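Local coordinates for catechol 1,2 dioxygenase (Acinetobacter radioresistens, PDB 2XSU), which probably catalyses the iron(III)-dependent intradiol cleavage of catechol by dioxygen to cis,cis-muconate, an early step of the beta-ketoadipate pathway, at residues Y249-F254 and G261-A266; F242-D247 and K285-N290; K190-T195 and A276-D281. The protein carries 1 engineered substitution. All blocks are in the same frame, centred on the assembly; numbering follows the deposited sequence.

Interaction 1. Residues Y249-F254 and G261-A266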
ATOM      1  N   TYR A 249     -24.768  11.340 -12.273  1.00 11.45           N
ATOM      2  CA  TYR A 249     -23.717  11.511 -11.255  1.00 10.71           C
ATOM      3  C   TYR A 249     -22.929  12.804 -11.386  1.00 10.64           C
ATOM      4  O   TYR A 249     -21.825  12.941 -10.817  1.00 10.39           O
ATOM      5  CB  TYR A 249     -22.757  10.319 -11.249  1.00 11.56           C
ATOM      6  CG  TYR A 249     -23.434   9.061 -10.795  1.00 12.61           C
ATOM      7  CD1 TYR A 249     -23.696   8.854  -9.436  1.00 12.89           C
ATOM      8  CD2 TYR A 249     -23.847   8.120 -11.720  1.00 17.12           C
ATOM      9  CE1 TYR A 249     -24.370   7.690  -9.005  1.00 17.78           C
ATOM     10  CE2 TYR A 249     -24.513   6.944 -11.300  1.00 20.48           C
ATOM     11  CZ  TYR A 249     -24.776   6.758  -9.956  1.00 20.59           C
ATOM     12  OH  TYR A 249     -25.421   5.596  -9.548  1.00 23.62           O
ATOM     13  N   LEU A 250     -23.457  13.762 -12.155  1.00  9.51           N
ATOM     14  CA  LEU A 250     -22.733  15.004 -12.390  1.00 10.69           C
ATOM     15  C   LEU A 250     -22.202  15.666 -11.132  1.00 10.83           C
ATOM     16  O   LEU A 250     -21.033  16.058 -11.094  1.00 12.03           O
ATOM     17  CB  LEU A 250     -23.598  16.002 -13.190  1.00 10.24           C
ATOM     18  CG  LEU A 250     -22.964  17.344 -13.563  1.00 10.66           C
ATOM     19  CD1 LEU A 250     -21.805  17.162 -14.519  1.00 12.64           C
ATOM     20  CD2 LEU A 250     -23.988  18.261 -14.214  1.00 11.29           C
ATOM     21  N   TRP A 251     -23.067  15.800 -10.118  1.00 11.38           N
ATOM     22  CA  TRP A 251     -22.686  16.458  -8.865  1.00 13.21           C
ATOM     23  C   TRP A 251     -22.597  15.450  -7.702  1.00 13.72           C
ATOM     24  O   TRP A 251     -22.695  15.820  -6.511  1.00 16.42           O
ATOM     25  CB  TRP A 251     -23.651  17.630  -8.600  1.00 13.09           C
ATOM     26  CG  TRP A 251     -23.437  18.735  -9.600  1.00 13.63           C
ATOM     27  CD1 TRP A 251     -24.258  19.079 -10.636  1.00 14.17           C
ATOM     28  CD2 TRP A 251     -22.336  19.648  -9.631  1.00 14.83           C
ATOM     29  NE1 TRP A 251     -23.722  20.152 -11.324  1.00 15.65           N
ATOM     30  CE2 TRP A 251     -22.540  20.516 -10.730  1.00 15.64           C
ATOM     31  CE3 TRP A 251     -21.184  19.804  -8.848  1.00 16.72           C
ATOM     32  CZ2 TRP A 251     -21.647  21.542 -11.057  1.00 17.56           C
ATOM     33  CZ3 TRP A 251     -20.286  20.846  -9.174  1.00 18.87           C
ATOM     34  CH2 TRP A 251     -20.530  21.688 -10.274  1.00 17.62           C
ATOM     35  N   ASP A 252     -22.365  14.181  -8.062  1.00 13.44           N
ATOM     36  CA  ASP A 252     -22.242  13.059  -7.116  1.00 13.88           C
ATOM     37  C   ASP A 252     -21.115  12.132  -7.634  1.00 12.85           C
ATOM     38  O   ASP A 252     -21.241  10.908  -7.603  1.00 14.00           O
ATOM     39  CB  ASP A 252     -23.577  12.301  -7.037  1.00 14.67           C
ATOM     40  CG  ASP A 252     -23.660  11.280  -5.895  1.00 19.69           C
ATOM     41  OD1 ASP A 252     -22.980  11.409  -4.850  1.00 25.79           O
ATOM     42  OD2 ASP A 252     -24.469  10.335  -6.058  1.00 26.17           O
ATOM     43  N   ASP A 253     -20.030  12.726  -8.128  1.00 11.39           N
ATOM     44  CA  ASP A 253     -18.843  11.990  -8.605  1.00 10.68           C
ATOM     45  C   ASP A 253     -18.107  11.371  -7.421  1.00 10.48           C
ATOM     46  O   ASP A 253     -17.793  12.105  -6.482  1.00 10.02           O
ATOM     47  CB  ASP A 253     -17.930  13.021  -9.306  1.00 10.86           C
ATOM     48  CG  ASP A 253     -16.648  12.429  -9.894  1.00 12.19           C
ATOM     49  OD1 ASP A 253     -16.432  11.197  -9.944  1.00 12.51           O
ATOM     50  OD2 ASP A 253     -15.821  13.248 -10.369  1.00 15.73           O
ATOM     51  N   PHE A 254     -17.841  10.062  -7.459  1.00  9.70           N
ATOM     52  CA  PHE A 254     -17.160   9.384  -6.318  1.00 10.41           C
ATOM     53  C   PHE A 254     -15.711   9.879  -6.158  1.00 10.83           C
ATOM     54  O   PHE A 254     -15.094   9.622  -5.121  1.00 10.97           O
ATOM     55  CB  PHE A 254     -17.234   7.844  -6.447  1.00 11.53           C
ATOM     56  CG  PHE A 254     -15.988   7.213  -7.011  1.00 12.57           C
ATOM     57  CD1 PHE A 254     -15.150   6.467  -6.193  1.00 14.61           C
ATOM     58  CD2 PHE A 254     -15.641   7.375  -8.354  1.00 14.50           C
ATOM     59  CE1 PHE A 254     -13.981   5.891  -6.732  1.00 14.14           C
ATOM     60  CE2 PHE A 254     -14.468   6.807  -8.894  1.00 14.25           C
ATOM     61  CZ  PHE A 254     -13.646   6.066  -8.069  1.00 14.10           C
ATOM     62  N   GLY A 261     -17.453  25.715 -14.375  1.00 17.03           N
ATOM     63  CA  GLY A 261     -16.542  26.082 -15.429  1.00 15.72           C
ATOM     64  C   GLY A 261     -16.170  24.885 -16.265  1.00 15.13           C
ATOM     65  O   GLY A 261     -15.673  25.057 -17.385  1.00 16.09           O
ATOM     66  N   LEU A 262     -16.422  23.673 -15.744  1.00 13.12           N
ATOM     67  CA  LEU A 262     -16.034  22.452 -16.454  1.00 12.00           C
ATOM     68  C   LEU A 262     -17.231  21.584 -16.792  1.00 12.97           C
ATOM     69  O   LEU A 262     -17.077  20.378 -17.026  1.00 15.13           O
ATOM     70  CB  LEU A 262     -15.025  21.628 -15.640  1.00 11.92           C
ATOM     71  CG  LEU A 262     -13.720  22.349 -15.273  1.00 10.93           C
ATOM     72  CD1 LEU A 262     -12.806  21.355 -14.535  1.00 13.70           C
ATOM     73  CD2 LEU A 262     -13.025  22.903 -16.527  1.00 10.82           C
ATOM     74  N   VAL A 263     -18.433  22.168 -16.795  1.00 12.05           N
ATOM     75  CA  VAL A 263     -19.621  21.414 -17.244  1.00 11.80           C
ATOM     76  C   VAL A 263     -20.023  21.919 -18.631  1.00 12.32           C
ATOM     77  O   VAL A 263     -20.242  23.123 -18.834  1.00 14.32           O
ATOM     78  CB  VAL A 263     -20.794  21.557 -16.255  1.00 11.02           C
ATOM     79  CG1 VAL A 263     -21.979  20.703 -16.712  1.00 12.89           C
ATOM     80  CG2 VAL A 263     -20.326  21.127 -14.814  1.00 12.72           C
ATOM     81  N   ALA A 264     -20.088  20.997 -19.578  1.00 12.67           N
ATOM     82  CA  ALA A 264     -20.464  21.294 -20.945  1.00 13.14           C
ATOM     83  C   ALA A 264     -21.827  20.697 -21.287  1.00 13.36           C
ATOM     84  O   ALA A 264     -22.217  19.643 -20.780  1.00 14.12           O
ATOM     85  CB  ALA A 264     -19.395  20.740 -21.908  1.00 15.10           C
ATOM     86  N   THR A 265     -22.554  21.392 -22.157  1.00 13.82           N
ATOM     87  CA  THR A 265     -23.834  20.909 -22.672  1.00 14.68           C
ATOM     88  C   THR A 265     -23.631  20.306 -24.061  1.00 15.08           C
ATOM     89  O   THR A 265     -23.041  20.948 -24.954  1.00 16.24           O
ATOM     90  CB  THR A 265     -24.845  22.076 -22.721  1.00 15.25           C
ATOM     91  OG1 THR A 265     -25.067  22.556 -21.386  1.00 16.12           O
ATOM     92  CG2 THR A 265     -26.173  21.618 -23.295  1.00 15.22           C
ATOM     93  N   ALA A 266     -24.093  19.080 -24.237  1.00 15.00           N
ATOM     94  CA  ALA A 266     -24.012  18.396 -25.547  1.00 16.80           C
ATOM     95  C   ALA A 266     -25.218  18.848 -26.350  1.00 17.90           C
ATOM     96  O   ALA A 266     -26.364  18.555 -25.973  1.00 18.12           O
ATOM     97  CB  ALA A 266     -24.033  16.903 -25.349  1.00 18.37           C
TER
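Val263 meets Leu250 and Trp251 with its two methyls, one for each residue. Starting at the backbone, the bond from CA to CB points toward the 249-254 loop, but CB stays behind the contact itself, and the branches do the touching. CG1 stands anti to the backbone N (chi1 -177°), which carries it to the tip of Leu250: Val263 CG1 lies 4.0 Å from Leu250 CD2, with Leu250 CD1 hardly farther at 4.2 Å. The other branch, CG2, reaches the benzo ring of the indole, where Val263 CG2 is 4.0 Å from Trp251 CZ2. The methyl approaches the ring obliquely, and no hydrogen bond crosses between the segments.

Both loop residues are central positions of a type I beta turn running from Tyr249 to Asp252, closed by Asp252 N bonding to Tyr249 O at 3.1 Å. Leu250 is buried, whereas Trp251 is exposed, so the contact passes from interior to surface within two residues. The Leu250 side chain is about 8 Å from that of the iron ligand His225, and about 13 Å from the iron itself.

Farther along the loop, a salt bridge from Asp253 to Arg222 ties it to strand 221-231. Val263 lies on strand 263-269, which runs parallel to strand 238-244 on one side and antiparallel to strand 284-293 on the other.

Interaction 2. Residues F242-D247 and K285-N290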
ATOM      1  N   PHE A 242     -13.878  18.030 -19.128  1.00  9.84           N
ATOM      2  CA  PHE A 242     -15.258  18.504 -19.037  1.00  9.60           C
ATOM      3  C   PHE A 242     -16.168  17.356 -18.662  1.00  9.88           C
ATOM      4  O   PHE A 242     -15.865  16.177 -18.954  1.00  9.50           O
ATOM      5  CB  PHE A 242     -15.773  19.258 -20.300  1.00  9.61           C
ATOM      6  CG  PHE A 242     -15.895  18.425 -21.548  1.00  8.50           C
ATOM      7  CD1 PHE A 242     -16.953  17.528 -21.727  1.00 10.28           C
ATOM      8  CD2 PHE A 242     -14.976  18.566 -22.599  1.00  9.41           C
ATOM      9  CE1 PHE A 242     -17.070  16.735 -22.887  1.00 10.79           C
ATOM     10  CE2 PHE A 242     -15.092  17.797 -23.777  1.00 10.17           C
ATOM     11  CZ  PHE A 242     -16.128  16.873 -23.925  1.00 11.42           C
ATOM     12  N   ASN A 243     -17.249  17.700 -17.950  1.00 11.80           N
ATOM     13  CA  ASN A 243     -18.351  16.786 -17.687  1.00 13.00           C
ATOM     14  C   ASN A 243     -19.507  17.224 -18.550  1.00 14.01           C
ATOM     15  O   ASN A 243     -19.460  18.306 -19.165  1.00 16.25           O
ATOM     16  CB  ASN A 243     -18.787  16.886 -16.236  1.00 14.41           C
ATOM     17  CG  ASN A 243     -17.813  16.267 -15.310  1.00 18.13           C
ATOM     18  OD1 ASN A 243     -17.691  15.035 -15.251  1.00 20.83           O
ATOM     19  ND2 ASN A 243     -17.071  17.102 -14.594  1.00 22.46           N
ATOM     20  N   ILE A 244     -20.495  16.338 -18.671  1.00 13.47           N
ATOM     21  CA  ILE A 244     -21.616  16.592 -19.582  1.00 13.35           C
ATOM     22  C   ILE A 244     -22.880  16.763 -18.777  1.00 13.80           C
ATOM     23  O   ILE A 244     -23.235  15.895 -17.952  1.00 14.06           O
ATOM     24  CB  ILE A 244     -21.742  15.441 -20.606  1.00 13.94           C
ATOM     25  CG1 ILE A 244     -20.455  15.352 -21.442  1.00 14.74           C
ATOM     26  CG2 ILE A 244     -22.976  15.661 -21.516  1.00 14.90           C
ATOM     27  CD1 ILE A 244     -20.393  14.203 -22.395  1.00 19.12           C
ATOM     28  N   GLU A 245     -23.554  17.896 -18.999  1.00 13.23           N
ATOM     29  CA  GLU A 245     -24.798  18.225 -18.315  1.00 13.92           C
ATOM     30  C   GLU A 245     -25.817  17.125 -18.599  1.00 13.26           C
ATOM     31  O   GLU A 245     -25.867  16.587 -19.711  1.00 13.42           O
ATOM     32  CB  GLU A 245     -25.318  19.583 -18.822  1.00 13.96           C
ATOM     33  CG  GLU A 245     -26.455  20.162 -18.019  1.00 20.18           C
ATOM     34  CD  GLU A 245     -26.112  20.396 -16.553  1.00 25.27           C
ATOM     35  OE1 GLU A 245     -25.286  21.273 -16.251  1.00 27.38           O
ATOM     36  OE2 GLU A 245     -26.716  19.705 -15.700  1.00 32.72           O
ATOM     37  N   GLY A 246     -26.582  16.752 -17.569  1.00 13.76           N
ATOM     38  CA  GLY A 246     -27.576  15.675 -17.751  1.00 13.01           C
ATOM     39  C   GLY A 246     -27.250  14.341 -17.104  1.00 12.85           C
ATOM     40  O   GLY A 246     -28.111  13.450 -17.051  1.00 13.68           O
ATOM     41  N   ASP A 247     -26.002  14.186 -16.673  1.00 12.34           N
ATOM     42  CA  ASP A 247     -25.577  12.912 -16.110  1.00 11.09           C
ATOM     43  C   ASP A 247     -26.103  12.768 -14.675  1.00 11.03           C
ATOM     44  O   ASP A 247     -26.032  13.700 -13.877  1.00 11.11           O
ATOM     45  CB  ASP A 247     -24.040  12.826 -16.120  1.00 11.22           C
ATOM     46  CG  ASP A 247     -23.533  11.407 -15.954  1.00 12.08           C
ATOM     47  OD1 ASP A 247     -23.709  10.829 -14.866  1.00 12.64           O
ATOM     48  OD2 ASP A 247     -22.938  10.867 -16.915  1.00 11.64           O
ATOM     49  N   LYS A 285     -23.914  14.661 -31.698  1.00 16.30           N
ATOM     50  CA  LYS A 285     -23.833  15.571 -30.579  1.00 15.26           C
ATOM     51  C   LYS A 285     -22.637  16.453 -30.769  1.00 14.24           C
ATOM     52  O   LYS A 285     -21.625  16.010 -31.357  1.00 13.21           O
ATOM     53  CB  LYS A 285     -23.692  14.784 -29.272  1.00 15.55           C
ATOM     54  CG  LYS A 285     -24.851  13.818 -29.000  1.00 17.99           C
ATOM     55  CD  LYS A 285     -26.036  14.507 -28.392  1.00 22.56           C
ATOM     56  CE  LYS A 285     -26.954  13.471 -27.781  1.00 24.20           C
ATOM     57  NZ  LYS A 285     -27.689  12.708 -28.835  1.00 27.49           N
ATOM     58  N   HIS A 286     -22.755  17.680 -30.287  1.00 13.27           N
ATOM     59  CA  HIS A 286     -21.682  18.662 -30.392  1.00 13.28           C
ATOM     60  C   HIS A 286     -21.368  19.360 -29.069  1.00 13.56           C
ATOM     61  O   HIS A 286     -22.262  19.893 -28.402  1.00 13.41           O
ATOM     62  CB  HIS A 286     -22.023  19.709 -31.464  1.00 13.70           C
ATOM     63  CG  HIS A 286     -20.916  20.676 -31.720  1.00 14.15           C
ATOM     64  ND1 HIS A 286     -20.678  21.766 -30.914  1.00 16.54           N
ATOM     65  CD2 HIS A 286     -19.976  20.715 -32.699  1.00 15.97           C
ATOM     66  CE1 HIS A 286     -19.638  22.440 -31.382  1.00 18.00           C
ATOM     67  NE2 HIS A 286     -19.210  21.833 -32.478  1.00 16.25           N
ATOM     68  N   ILE A 287     -20.084  19.384 -28.703  1.00 12.33           N
ATOM     69  CA  ILE A 287     -19.635  20.089 -27.498  1.00 12.73           C
ATOM     70  C   ILE A 287     -18.567  21.101 -27.858  1.00 12.66           C
ATOM     71  O   ILE A 287     -17.627  20.784 -28.614  1.00 12.98           O
ATOM     72  CB  ILE A 287     -19.116  19.089 -26.438  1.00 11.65           C
ATOM     73  CG1 ILE A 287     -20.317  18.342 -25.850  1.00 13.62           C
ATOM     74  CG2 ILE A 287     -18.287  19.817 -25.351  1.00 12.49           C
ATOM     75  CD1 ILE A 287     -19.964  17.208 -24.926  1.00 14.18           C
ATOM     76  N   THR A 288     -18.741  22.331 -27.359  1.00 12.43           N
ATOM     77  CA  THR A 288     -17.708  23.349 -27.408  1.00 13.52           C
ATOM     78  C   THR A 288     -16.981  23.372 -26.076  1.00 13.33           C
ATOM     79  O   THR A 288     -17.612  23.524 -25.010  1.00 14.95           O
ATOM     80  CB  THR A 288     -18.300  24.770 -27.707  1.00 13.88           C
ATOM     81  OG1 THR A 288     -18.984  24.740 -28.969  1.00 16.56           O
ATOM     82  CG2 THR A 288     -17.195  25.853 -27.758  1.00 16.44           C
ATOM     83  N   PHE A 289     -15.662  23.211 -26.129  1.00 12.54           N
ATOM     84  CA  PHE A 289     -14.843  23.376 -24.949  1.00 12.31           C
ATOM     85  C   PHE A 289     -13.584  24.202 -25.288  1.00 12.71           C
ATOM     86  O   PHE A 289     -12.579  23.673 -25.815  1.00 12.23           O
ATOM     87  CB  PHE A 289     -14.501  22.002 -24.355  1.00 12.04           C
ATOM     88  CG  PHE A 289     -13.788  22.074 -23.018  1.00 12.65           C
ATOM     89  CD1 PHE A 289     -14.466  22.510 -21.880  1.00 13.92           C
ATOM     90  CD2 PHE A 289     -12.446  21.673 -22.906  1.00 12.70           C
ATOM     91  CE1 PHE A 289     -13.806  22.563 -20.627  1.00 14.11           C
ATOM     92  CE2 PHE A 289     -11.776  21.736 -21.670  1.00 13.32           C
ATOM     93  CZ  PHE A 289     -12.464  22.184 -20.535  1.00 12.62           C
ATOM     94  N   ASN A 290     -13.668  25.502 -25.010  1.00 13.45           N
ATOM     95  CA  ASN A 290     -12.533  26.408 -25.162  1.00 14.45           C
ATOM     96  C   ASN A 290     -11.629  26.320 -23.954  1.00 14.79           C
ATOM     97  O   ASN A 290     -12.075  25.987 -22.827  1.00 16.09           O
ATOM     98  CB  ASN A 290     -13.017  27.851 -25.385  1.00 14.14           C
ATOM     99  CG  ASN A 290     -13.919  27.964 -26.576  1.00 16.85           C
ATOM    100  OD1 ASN A 290     -13.625  27.410 -27.650  1.00 15.70           O
ATOM    101  ND2 ASN A 290     -15.049  28.643 -26.400  1.00 18.74           N
TER
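Phe242 packs against Ile287 and Phe289, which both approach the same side of its ring, and here the packing is tight. Ile287 CG2 sits over one face of the Phe242 ring, a CH-pi contact 4.1 Å from the ring centroid and 17° off the normal. The other Ile287 branch goes to the rim, with Ile287 CD1 3.6 Å from Phe242 CE1. Toward Phe289 the roles change: Phe242 CB and CD2 lie over a face of the Phe289 ring, Phe242 CD2 being 3.7 Å from Phe289 CG. The two ring planes stand at 54°, neither stacked nor edge-to-face. Phe242 takes the crowded rotamer, CG between backbone N and carbonyl carbon (chi1 66°), while Phe289 holds its CG across from the amide nitrogen.

Toward Ile244 the contact thins: its CG1 and CD1 both meet Ile287 CD1, at 4.0 Å for Ile244 CD1 to Ile287 CD1, the side chains crossing at about a right angle. Beyond it, Glu245 and Gly246 form the exposed corner of a type II turn and take no part. On the other strand, Thr288 points away from the contact and is exposed.

All four contacting side chains are buried. Strands 238-244 and 284-293 are not paired with each other: strand 263-269 runs between them, and its Ala264 touches both Phe242 and Ile287. Strand 221-231 pairs with the far side of strand 238-244, carrying the iron ligands His225 and His227.

Interaction 3. Residues K190-T195 and A276-D281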
ATOM      1  N   LYS A 190      -7.379  26.508 -33.135  1.00 16.73           N
ATOM      2  CA  LYS A 190      -8.488  25.549 -33.056  1.00 16.63           C
ATOM      3  C   LYS A 190      -8.057  24.097 -32.999  1.00 15.33           C
ATOM      4  O   LYS A 190      -7.057  23.696 -33.609  1.00 14.34           O
ATOM      5  CB  LYS A 190      -9.430  25.723 -34.255  1.00 17.84           C
ATOM      6  CG  LYS A 190     -10.319  26.979 -34.247  1.00 20.24           C
ATOM      7  CD  LYS A 190     -11.578  26.836 -33.324  1.00 26.86           C
ATOM      8  CE  LYS A 190     -12.350  25.494 -33.453  1.00 29.96           C
ATOM      9  NZ  LYS A 190     -13.017  25.297 -34.787  1.00 33.25           N
ATOM     10  N   TYR A 191      -8.804  23.294 -32.221  1.00 13.91           N
ATOM     11  CA  TYR A 191      -8.778  21.848 -32.315  1.00 12.73           C
ATOM     12  C   TYR A 191     -10.195  21.305 -32.578  1.00 12.53           C
ATOM     13  O   TYR A 191     -11.191  21.886 -32.147  1.00 12.51           O
ATOM     14  CB  TYR A 191      -8.154  21.200 -31.049  1.00 12.28           C
ATOM     15  CG  TYR A 191      -9.113  21.201 -29.861  1.00 12.26           C
ATOM     16  CD1 TYR A 191      -9.874  20.060 -29.577  1.00 10.78           C
ATOM     17  CD2 TYR A 191      -9.269  22.331 -29.069  1.00 13.27           C
ATOM     18  CE1 TYR A 191     -10.820  20.058 -28.496  1.00 11.90           C
ATOM     19  CE2 TYR A 191     -10.181  22.345 -27.975  1.00 11.20           C
ATOM     20  CZ  TYR A 191     -10.932  21.201 -27.710  1.00 11.30           C
ATOM     21  OH  TYR A 191     -11.833  21.207 -26.666  1.00 11.50           O
ATOM     22  N   VAL A 192     -10.268  20.177 -33.271  1.00 12.27           N
ATOM     23  CA  VAL A 192     -11.521  19.466 -33.485  1.00 12.67           C
ATOM     24  C   VAL A 192     -11.255  17.984 -33.294  1.00 12.08           C
ATOM     25  O   VAL A 192     -10.335  17.408 -33.898  1.00 12.46           O
ATOM     26  CB  VAL A 192     -12.071  19.680 -34.938  1.00 13.06           C
ATOM     27  CG1 VAL A 192     -13.369  18.898 -35.166  1.00 13.28           C
ATOM     28  CG2 VAL A 192     -12.255  21.150 -35.240  1.00 15.44           C
ATOM     29  N   ALA A 193     -12.061  17.369 -32.429  1.00 11.13           N
ATOM     30  CA  ALA A 193     -12.060  15.946 -32.270  1.00 11.90           C
ATOM     31  C   ALA A 193     -13.393  15.343 -32.712  1.00 12.45           C
ATOM     32  O   ALA A 193     -14.458  15.722 -32.228  1.00 12.96           O
ATOM     33  CB  ALA A 193     -11.769  15.563 -30.805  1.00 11.94           C
ATOM     34  N   LEU A 194     -13.313  14.377 -33.613  1.00 11.82           N
ATOM     35  CA  LEU A 194     -14.467  13.548 -33.993  1.00 12.36           C
ATOM     36  C   LEU A 194     -14.382  12.228 -33.229  1.00 11.71           C
ATOM     37  O   LEU A 194     -13.414  11.464 -33.334  1.00 12.30           O
ATOM     38  CB  LEU A 194     -14.499  13.328 -35.529  1.00 12.22           C
ATOM     39  CG  LEU A 194     -15.554  12.331 -36.058  1.00 13.84           C
ATOM     40  CD1 LEU A 194     -16.990  12.753 -35.728  1.00 15.27           C
ATOM     41  CD2 LEU A 194     -15.365  12.122 -37.586  1.00 14.22           C
ATOM     42  N   THR A 195     -15.395  11.962 -32.403  1.00 11.29           N
ATOM     43  CA  THR A 195     -15.315  10.818 -31.495  1.00 10.51           C
ATOM     44  C   THR A 195     -16.708  10.241 -31.210  1.00 11.02           C
ATOM     45  O   THR A 195     -17.626  10.388 -32.045  1.00 12.44           O
ATOM     46  CB  THR A 195     -14.535  11.233 -30.196  1.00 11.55           C
ATOM     47  OG1 THR A 195     -14.225  10.084 -29.419  1.00 12.17           O
ATOM     48  CG2 THR A 195     -15.286  12.281 -29.365  1.00 13.95           C
ATOM     49  N   ALA A 276     -24.130  17.256 -43.557  1.00 33.32           N
ATOM     50  CA  ALA A 276     -23.384  17.145 -44.819  1.00 34.70           C
ATOM     51  C   ALA A 276     -22.011  17.807 -44.732  1.00 35.30           C
ATOM     52  O   ALA A 276     -21.003  17.226 -45.152  1.00 35.78           O
ATOM     53  CB  ALA A 276     -24.187  17.764 -45.961  1.00 34.47           C
ATOM     54  N   ARG A 277     -21.986  19.019 -44.183  1.00 36.19           N
ATOM     55  CA  ARG A 277     -20.766  19.804 -44.022  1.00 37.32           C
ATOM     56  C   ARG A 277     -19.699  19.039 -43.219  1.00 37.46           C
ATOM     57  O   ARG A 277     -18.501  19.129 -43.502  1.00 37.76           O
ATOM     58  CB  ARG A 277     -21.106  21.123 -43.327  1.00 37.88           C
ATOM     59  CG  ARG A 277     -20.399  22.346 -43.877  1.00 40.23           C
ATOM     60  CD  ARG A 277     -20.584  23.577 -42.975  1.00 44.30           C
ATOM     61  NE  ARG A 277     -21.949  23.722 -42.460  1.00 47.23           N
ATOM     62  CZ  ARG A 277     -22.996  24.193 -43.143  1.00 49.10           C
ATOM     63  NH1 ARG A 277     -22.871  24.584 -44.409  1.00 49.25           N
ATOM     64  NH2 ARG A 277     -24.189  24.269 -42.553  1.00 50.03           N
ATOM     65  N   ARG A 278     -20.147  18.276 -42.225  1.00 37.27           N
ATOM     66  CA  ARG A 278     -19.255  17.506 -41.356  1.00 37.04           C
ATOM     67  C   ARG A 278     -18.867  16.154 -41.944  1.00 37.14           C
ATOM     68  O   ARG A 278     -18.082  15.411 -41.340  1.00 37.10           O
ATOM     69  CB  ARG A 278     -19.923  17.284 -39.993  1.00 36.89           C
ATOM     70  CG  ARG A 278     -20.194  18.551 -39.210  1.00 36.50           C
ATOM     71  CD  ARG A 278     -18.916  19.144 -38.688  1.00 35.60           C
ATOM     72  NE  ARG A 278     -19.173  20.163 -37.679  1.00 34.10           N
ATOM     73  CZ  ARG A 278     -18.226  20.818 -37.014  1.00 32.28           C
ATOM     74  NH1 ARG A 278     -16.946  20.564 -37.241  1.00 31.43           N
ATOM     75  NH2 ARG A 278     -18.571  21.738 -36.126  1.00 30.00           N
ATOM     76  N   GLU A 279     -19.423  15.843 -43.120  1.00 36.80           N
ATOM     77  CA  GLU A 279     -19.247  14.557 -43.800  1.00 36.77           C
ATOM     78  C   GLU A 279     -19.740  13.383 -42.963  1.00 35.99           C
ATOM     79  O   GLU A 279     -19.098  12.327 -42.890  1.00 35.83           O
ATOM     80  CB  GLU A 279     -17.798  14.346 -44.271  1.00 37.38           C
ATOM     81  CG  GLU A 279     -17.297  15.420 -45.228  1.00 39.27           C
ATOM     82  CD  GLU A 279     -15.911  15.113 -45.786  1.00 42.76           C
ATOM     83  OE1 GLU A 279     -15.810  14.303 -46.739  1.00 44.17           O
ATOM     84  OE2 GLU A 279     -14.924  15.692 -45.277  1.00 43.97           O
ATOM     85  N   LEU A 280     -20.896  13.585 -42.336  1.00 35.14           N
ATOM     86  CA  LEU A 280     -21.552  12.551 -41.552  1.00 34.93           C
ATOM     87  C   LEU A 280     -22.879  12.191 -42.216  1.00 35.25           C
ATOM     88  O   LEU A 280     -23.260  12.835 -43.198  1.00 35.47           O
ATOM     89  CB  LEU A 280     -21.747  13.038 -40.105  1.00 34.07           C
ATOM     90  CG  LEU A 280     -20.450  13.403 -39.359  1.00 33.16           C
ATOM     91  CD1 LEU A 280     -20.749  14.180 -38.083  1.00 31.56           C
ATOM     92  CD2 LEU A 280     -19.589  12.173 -39.047  1.00 31.88           C
ATOM     93  N   ASP A 281     -23.568  11.174 -41.693  1.00 35.75           N
ATOM     94  CA  ASP A 281     -24.816  10.673 -42.293  1.00 36.01           C
ATOM     95  C   ASP A 281     -26.019  10.690 -41.329  1.00 35.41           C
ATOM     96  O   ASP A 281     -27.171  10.587 -41.764  1.00 35.58           O
ATOM     97  CB  ASP A 281     -24.623   9.255 -42.851  1.00 36.93           C
ATOM     98  CG  ASP A 281     -24.176   8.254 -41.780  1.00 39.25           C
ATOM     99  OD1 ASP A 281     -22.998   8.321 -41.358  1.00 42.46           O
ATOM    100  OD2 ASP A 281     -24.992   7.394 -41.370  1.00 42.73           O
TER
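The guanidinium of Arg278 is the flat group here, and Val192 comes to it obliquely, over neither a clean face nor an edge, with Val192 CG1 4.5 Å from Arg278 NH1. This is loose van der Waals contact. The polar grip lies elsewhere: Arg278 NH2 makes a salt bridge to Glu140 OE1. Lys190 NZ, 6.6 Å from Arg278 NH1, also has a long, weak ion pair with Glu140 OE2, so both positive charges gather round one acid.

Beside the guanidinium lies the apolar half of the contact. Leu194 extends CG opposite its own amide nitrogen (chi1 173°), and Leu194 CD1 meets Leu280 CD2 at 4.3 Å. Both leucines are partly exposed, as befits a surface contact without hydrogen bonds between the segments.

Arg278 and Leu280 flank Glu279, whose positive phi (60°) marks a Schellman motif. Glu279 N bonds back to Ala276 O at 2.9 Å, ending the helix and turning the chain so that residues on both sides of the bend reach the strand.

Strand 190-196 pairs with strand 136-145, which supplies Glu140, and with strand 122-124, whose Phe122 touches Val192 and Leu194. The turn that follows helix 272-277 thus lies against this part of the sheet, Arg278 also resting on Phe284 and His286 of strand 284-293.

From the N terminus, strand 190-196 comes first and waits for its partner until 276-281, where interaction 3 closes a long loop. Interaction 2 opens at 242-247, within that loop, and closes only at 285-290, beyond it, so the two cross. Interaction 1 is a short local closure, from 249-254 to 261-266, contained in both. Interactions 1 and 2 adjoin through strand pairing, with Ala264 N 2.8 Å from Asn243 O, and interactions 2 and 3 through Tyr191 OH, 2.7 Å from Phe289 O, both probable hydrogen bonds. Together they tie an outer loop, the core strands and the turn after a peripheral helix into the beta-sandwich domain of this intradiol dioxygenase.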